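Local coordinates for monomethylamine corrinoid protein 1 (Methanosarcina barkeri, PDB 3EZX) that carries a methyl group on its corrinoid cofactor from the monomethylamine methyltransferase MtmB to MtbA during methanogenesis from methylamine, at residues 91-105 with 120-132. Residues are numbered along the deposited sequence; the frame is centred on the assembly and turned at random.
Sequences EAGLAITFVAEGDIH and GFQIVDLGVDVLN
Leu94 and Val124 cross on one face of a parallel strand pair, a worked example of how side chains pack over the first two strands of a Rossmann-like beta-alpha-beta unit. The rungs between strands 94-99 and 122-125 are backbone bonds, such as Ala95 N to Gln122 O (2.9 Å), and the ladder runs on to Leu126 N and Thr97 O (2.8 Å). Leu94 sets CG anti to its own amide nitrogen (chi1 176°), which sends CD1 slantwise over the neighbouring strand, between CG2 of Val124 and the extended chain of Gln122. Next along this face, Ile96 lies alongside Val124, pointing the same way, while its CG2 reaches Leu126 CD1 at 3.9 Å. The other face carries Ala95, whose CB touches Ile123 CD1 (4.1 Å) and comes obliquely to CD2 of Phe121. Ala92 CB covers one face of that ring, offset toward its rim. An alanine in place of Phe121 would probably leave the methyl groups of Ala92 and Ala95 without their shared apolar partner and open a gap beside Gly93. At the C-terminal end of strand 94-99, Val99 and Val128 stand side by side, CG2 to CG1 3.6 Å. In the loop that follows, Asp129 OD1 receives Gly102 N through its anti lone pair (2.7 Å), holding the cofactor loop against segment 120-132. There Asp103 OD1 takes two bonds from His105, from the backbone N in an Asx turn and from ND1 (2.8 Å), nearly in the ring plane; this orients the imidazole whose NE2 ligates the cobalt of the corrinoid. Helix 107-118 makes the crossover and packs on Thr97 and Ile123, helix 132-141 covers the opposite face at Ile96 and Val124, and strand 147-152 flanks 94-99, leaving 122-125 outermost in the four-stranded parallel sheet.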
loop_
_atom_site.group_PDB
_atom_site.type_symbol
_atom_site.label_atom_id
_atom_site.label_comp_id
_atom_site.label_asym_id
_atom_site.label_seq_id
_atom_site.Cartn_x
_atom_site.Cartn_y
_atom_site.Cartn_z
ATOM N N GLU A 91 1.943 -20.531 -4.101
ATOM C CA GLU A 91 0.981 -19.769 -3.310
ATOM C C GLU A 91 1.287 -19.864 -1.823
ATOM O O GLU A 91 0.782 -20.748 -1.133
ATOM C CB GLU A 91 -0.439 -20.280 -3.568
ATOM C CG GLU A 91 -0.845 -20.227 -5.025
ATOM C CD GLU A 91 -0.721 -18.835 -5.607
ATOM O OE1 GLU A 91 -1.471 -17.936 -5.168
ATOM O OE2 GLU A 91 0.132 -18.638 -6.500
ATOM N N ALA A 92 2.116 -18.946 -1.334
ATOM C CA ALA A 92 2.495 -18.921 0.075
ATOM C C ALA A 92 1.297 -18.624 0.964
ATOM O O ALA A 92 1.439 -18.493 2.180
ATOM C CB ALA A 92 3.580 -17.879 0.305
ATOM N N GLY A 93 0.118 -18.514 0.356
ATOM C CA GLY A 93 -1.079 -18.239 1.128
ATOM C C GLY A 93 -2.039 -17.266 0.473
ATOM O O GLY A 93 -1.820 -16.813 -0.653
ATOM N N LEU A 94 -3.112 -16.947 1.191
ATOM C CA LEU A 94 -4.128 -16.027 0.703
ATOM C C LEU A 94 -4.061 -14.702 1.448
ATOM O O LEU A 94 -4.126 -14.668 2.677
ATOM C CB LEU A 94 -5.521 -16.623 0.897
ATOM C CG LEU A 94 -6.672 -15.683 0.512
ATOM C CD1 LEU A 94 -6.759 -15.608 -1.005
ATOM C CD2 LEU A 94 -7.979 -16.190 1.101
ATOM N N ALA A 95 -3.932 -13.613 0.702
ATOM C CA ALA A 95 -3.873 -12.300 1.314
ATOM C C ALA A 95 -5.162 -11.543 1.038
ATOM O O ALA A 95 -5.585 -11.404 -0.108
ATOM C CB ALA A 95 -2.690 -11.521 0.767
ATOM N N ILE A 96 -5.793 -11.077 2.105
ATOM C CA ILE A 96 -7.025 -10.305 2.019
ATOM C C ILE A 96 -6.619 -8.866 2.319
ATOM O O ILE A 96 -6.339 -8.527 3.477
ATOM C CB ILE A 96 -8.061 -10.797 3.067
ATOM C CG1 ILE A 96 -8.390 -12.288 2.827
ATOM C CG2 ILE A 96 -9.310 -9.931 2.995
ATOM C CD1 ILE A 96 -9.284 -12.884 3.906
ATOM N N THR A 97 -6.565 -8.040 1.274
ATOM C CA THR A 97 -6.149 -6.647 1.396
ATOM C C THR A 97 -7.274 -5.625 1.466
ATOM O O THR A 97 -8.284 -5.745 0.769
ATOM C CB THR A 97 -5.222 -6.244 0.211
ATOM O OG1 THR A 97 -5.828 -6.617 -1.039
ATOM C CG2 THR A 97 -3.851 -6.920 0.335
ATOM N N PHE A 98 -7.075 -4.592 2.278
ATOM C CA PHE A 98 -8.118 -3.587 2.432
ATOM C C PHE A 98 -7.597 -2.286 3.036
ATOM O O PHE A 98 -6.518 -2.244 3.616
ATOM C CB PHE A 98 -9.192 -4.154 3.349
ATOM C CG PHE A 98 -8.660 -4.551 4.699
ATOM C CD1 PHE A 98 -8.683 -3.654 5.756
ATOM C CD2 PHE A 98 -8.097 -5.807 4.900
ATOM C CE1 PHE A 98 -8.149 -3.997 6.997
ATOM C CE2 PHE A 98 -7.561 -6.158 6.134
ATOM C CZ PHE A 98 -7.588 -5.251 7.187
ATOM N N VAL A 99 -8.375 -1.223 2.883
ATOM C CA VAL A 99 -8.041 0.068 3.452
ATOM C C VAL A 99 -9.135 0.306 4.499
ATOM O O VAL A 99 -10.309 0.079 4.228
ATOM C CB VAL A 99 -8.090 1.175 2.389
ATOM C CG1 VAL A 99 -7.670 2.498 3.007
ATOM C CG2 VAL A 99 -7.196 0.810 1.221
ATOM N N ALA A 100 -8.745 0.753 5.688
ATOM C CA ALA A 100 -9.684 1.003 6.780
ATOM C C ALA A 100 -10.939 1.792 6.402
ATOM O O ALA A 100 -10.959 2.524 5.409
ATOM C CB ALA A 100 -8.969 1.705 7.916
ATOM N N GLU A 101 -11.980 1.647 7.217
ATOM C CA GLU A 101 -13.255 2.330 6.996
ATOM C C GLU A 101 -13.100 3.844 6.982
ATOM O O GLU A 101 -12.421 4.411 7.835
ATOM C CB GLU A 101 -14.254 1.947 8.090
ATOM C CG GLU A 101 -15.665 2.454 7.849
ATOM C CD GLU A 101 -16.611 2.078 8.972
ATOM O OE1 GLU A 101 -16.553 0.916 9.424
ATOM O OE2 GLU A 101 -17.414 2.938 9.399
ATOM N N GLY A 102 -13.744 4.488 6.014
ATOM C CA GLY A 102 -13.686 5.934 5.908
ATOM C C GLY A 102 -12.430 6.451 5.239
ATOM O O GLY A 102 -12.271 7.654 5.056
ATOM N N ASP A 103 -11.541 5.536 4.869
ATOM C CA ASP A 103 -10.282 5.892 4.229
ATOM C C ASP A 103 -10.341 5.522 2.746
ATOM O O ASP A 103 -10.794 4.434 2.398
ATOM C CB ASP A 103 -9.139 5.122 4.900
ATOM C CG ASP A 103 -7.795 5.823 4.764
ATOM O OD1 ASP A 103 -7.491 6.337 3.667
ATOM O OD2 ASP A 103 -7.035 5.850 5.759
ATOM N N ILE A 104 -9.895 6.415 1.867
ATOM C CA ILE A 104 -9.916 6.096 0.441
ATOM C C ILE A 104 -8.537 6.157 -0.192
ATOM O O ILE A 104 -8.401 6.008 -1.403
ATOM C CB ILE A 104 -10.864 7.014 -0.359
ATOM C CG1 ILE A 104 -10.301 8.430 -0.420
ATOM C CG2 ILE A 104 -12.245 6.984 0.268
ATOM C CD1 ILE A 104 -11.169 9.388 -1.192
ATOM N N HIS A 105 -7.519 6.391 0.627
ATOM C CA HIS A 105 -6.150 6.423 0.130
ATOM C C HIS A 105 -5.889 4.993 -0.323
ATOM O O HIS A 105 -5.949 4.069 0.485
ATOM C CB HIS A 105 -5.162 6.794 1.247
ATOM C CG HIS A 105 -5.309 8.196 1.762
ATOM N ND1 HIS A 105 -6.255 8.594 2.681
ATOM C CD2 HIS A 105 -4.595 9.313 1.473
ATOM C CE1 HIS A 105 -6.085 9.906 2.914
ATOM N NE2 HIS A 105 -5.087 10.393 2.202
ATOM N N GLY A 120 4.154 -14.749 -4.850
ATOM C CA GLY A 120 3.498 -15.993 -4.498
ATOM C C GLY A 120 2.293 -15.936 -3.582
ATOM O O GLY A 120 2.158 -16.771 -2.689
ATOM N N PHE A 121 1.414 -14.965 -3.789
ATOM C CA PHE A 121 0.216 -14.856 -2.964
ATOM C C PHE A 121 -1.031 -14.752 -3.819
ATOM O O PHE A 121 -1.006 -14.166 -4.900
ATOM C CB PHE A 121 0.269 -13.623 -2.062
ATOM C CG PHE A 121 0.894 -13.867 -0.725
ATOM C CD1 PHE A 121 2.262 -13.708 -0.542
ATOM C CD2 PHE A 121 0.109 -14.237 0.363
ATOM C CE1 PHE A 121 2.839 -13.905 0.712
ATOM C CE2 PHE A 121 0.678 -14.438 1.620
ATOM C CZ PHE A 121 2.046 -14.272 1.793
ATOM N N GLN A 122 -2.122 -15.340 -3.340
ATOM C CA GLN A 122 -3.379 -15.244 -4.060
ATOM C C GLN A 122 -4.000 -13.997 -3.458
ATOM O O GLN A 122 -3.967 -13.801 -2.241
ATOM C CB GLN A 122 -4.271 -16.450 -3.801
ATOM C CG GLN A 122 -5.528 -16.426 -4.645
ATOM C CD GLN A 122 -6.629 -17.294 -4.080
ATOM O OE1 GLN A 122 -7.715 -17.393 -4.655
ATOM N NE2 GLN A 122 -6.359 -17.928 -2.941
ATOM N N ILE A 123 -4.567 -13.151 -4.302
ATOM C CA ILE A 123 -5.129 -11.904 -3.824
ATOM C C ILE A 123 -6.640 -11.819 -3.689
ATOM O O ILE A 123 -7.390 -12.382 -4.485
ATOM C CB ILE A 123 -4.645 -10.733 -4.715
ATOM C CG1 ILE A 123 -3.121 -10.622 -4.626
ATOM C CG2 ILE A 123 -5.295 -9.435 -4.290
ATOM C CD1 ILE A 123 -2.591 -10.530 -3.204
ATOM N N VAL A 124 -7.061 -11.108 -2.647
ATOM C CA VAL A 124 -8.466 -10.842 -2.358
ATOM C C VAL A 124 -8.487 -9.373 -1.931
ATOM O O VAL A 124 -8.336 -9.050 -0.750
ATOM C CB VAL A 124 -9.002 -11.721 -1.213
ATOM C CG1 VAL A 124 -10.479 -11.421 -0.977
ATOM C CG2 VAL A 124 -8.831 -13.180 -1.564
ATOM N N ASP A 125 -8.651 -8.496 -2.917
ATOM C CA ASP A 125 -8.662 -7.047 -2.716
ATOM C C ASP A 125 -10.065 -6.533 -2.396
ATOM O O ASP A 125 -10.904 -6.441 -3.291
ATOM C CB ASP A 125 -8.155 -6.370 -3.992
ATOM C CG ASP A 125 -7.690 -4.951 -3.763
ATOM O OD1 ASP A 125 -8.245 -4.267 -2.876
ATOM O OD2 ASP A 125 -6.771 -4.516 -4.487
ATOM N N LEU A 126 -10.315 -6.180 -1.137
ATOM C CA LEU A 126 -11.632 -5.683 -0.736
ATOM C C LEU A 126 -11.920 -4.228 -1.134
ATOM O O LEU A 126 -13.058 -3.765 -1.019
ATOM C CB LEU A 126 -11.823 -5.847 0.777
ATOM C CG LEU A 126 -11.792 -7.278 1.328
ATOM C CD1 LEU A 126 -12.188 -7.277 2.802
ATOM C CD2 LEU A 126 -12.744 -8.161 0.530
ATOM N N GLY A 127 -10.900 -3.515 -1.606
ATOM C CA GLY A 127 -11.081 -2.128 -2.001
ATOM C C GLY A 127 -10.781 -1.179 -0.854
ATOM O O GLY A 127 -9.938 -1.483 -0.014
ATOM N N VAL A 128 -11.469 -0.037 -0.812
ATOM C CA VAL A 128 -11.265 0.956 0.245
ATOM C C VAL A 128 -12.538 1.173 1.060
ATOM O O VAL A 128 -13.617 0.727 0.669
ATOM C CB VAL A 128 -10.839 2.340 -0.334
ATOM C CG1 VAL A 128 -9.577 2.203 -1.161
ATOM C CG2 VAL A 128 -11.963 2.931 -1.174
ATOM N N ASP A 129 -12.412 1.861 2.192
ATOM C CA ASP A 129 -13.573 2.151 3.026
ATOM C C ASP A 129 -14.295 0.857 3.409
ATOM O O ASP A 129 -15.522 0.809 3.477
ATOM C CB ASP A 129 -14.504 3.101 2.253
ATOM C CG ASP A 129 -15.763 3.456 3.017
ATOM O OD1 ASP A 129 -15.663 3.782 4.217
ATOM O OD2 ASP A 129 -16.853 3.424 2.403
ATOM N N VAL A 130 -13.516 -0.187 3.668
ATOM C CA VAL A 130 -14.048 -1.498 4.037
ATOM C C VAL A 130 -14.419 -1.588 5.514
ATOM O O VAL A 130 -13.605 -1.272 6.380
ATOM C CB VAL A 130 -13.018 -2.604 3.750
ATOM C CG1 VAL A 130 -13.623 -3.965 4.041
ATOM C CG2 VAL A 130 -12.543 -2.511 2.304
ATOM N N LEU A 131 -15.643 -2.028 5.797
ATOM C CA LEU A 131 -16.106 -2.176 7.178
ATOM C C LEU A 131 -15.308 -3.291 7.849
ATOM O O LEU A 131 -14.895 -4.245 7.187
ATOM C CB LEU A 131 -17.596 -2.532 7.208
ATOM C CG LEU A 131 -18.595 -1.506 6.667
ATOM C CD1 LEU A 131 -19.941 -2.176 6.433
ATOM C CD2 LEU A 131 -18.727 -0.346 7.639
ATOM N N ASN A 132 -15.087 -3.179 9.155
ATOM C CA ASN A 132 -14.335 -4.203 9.859
ATOM C C ASN A 132 -15.039 -5.555 9.817
ATOM O O ASN A 132 -14.393 -6.597 9.790
ATOM C CB ASN A 132 -14.088 -3.790 11.305
ATOM C CG ASN A 132 -13.122 -2.638 11.415
ATOM O OD1 ASN A 132 -12.170 -2.539 10.643
ATOM N ND2 ASN A 132 -13.350 -1.765 12.387
HETATM O O HOH W 1 -15.529 -0.826 10.801
#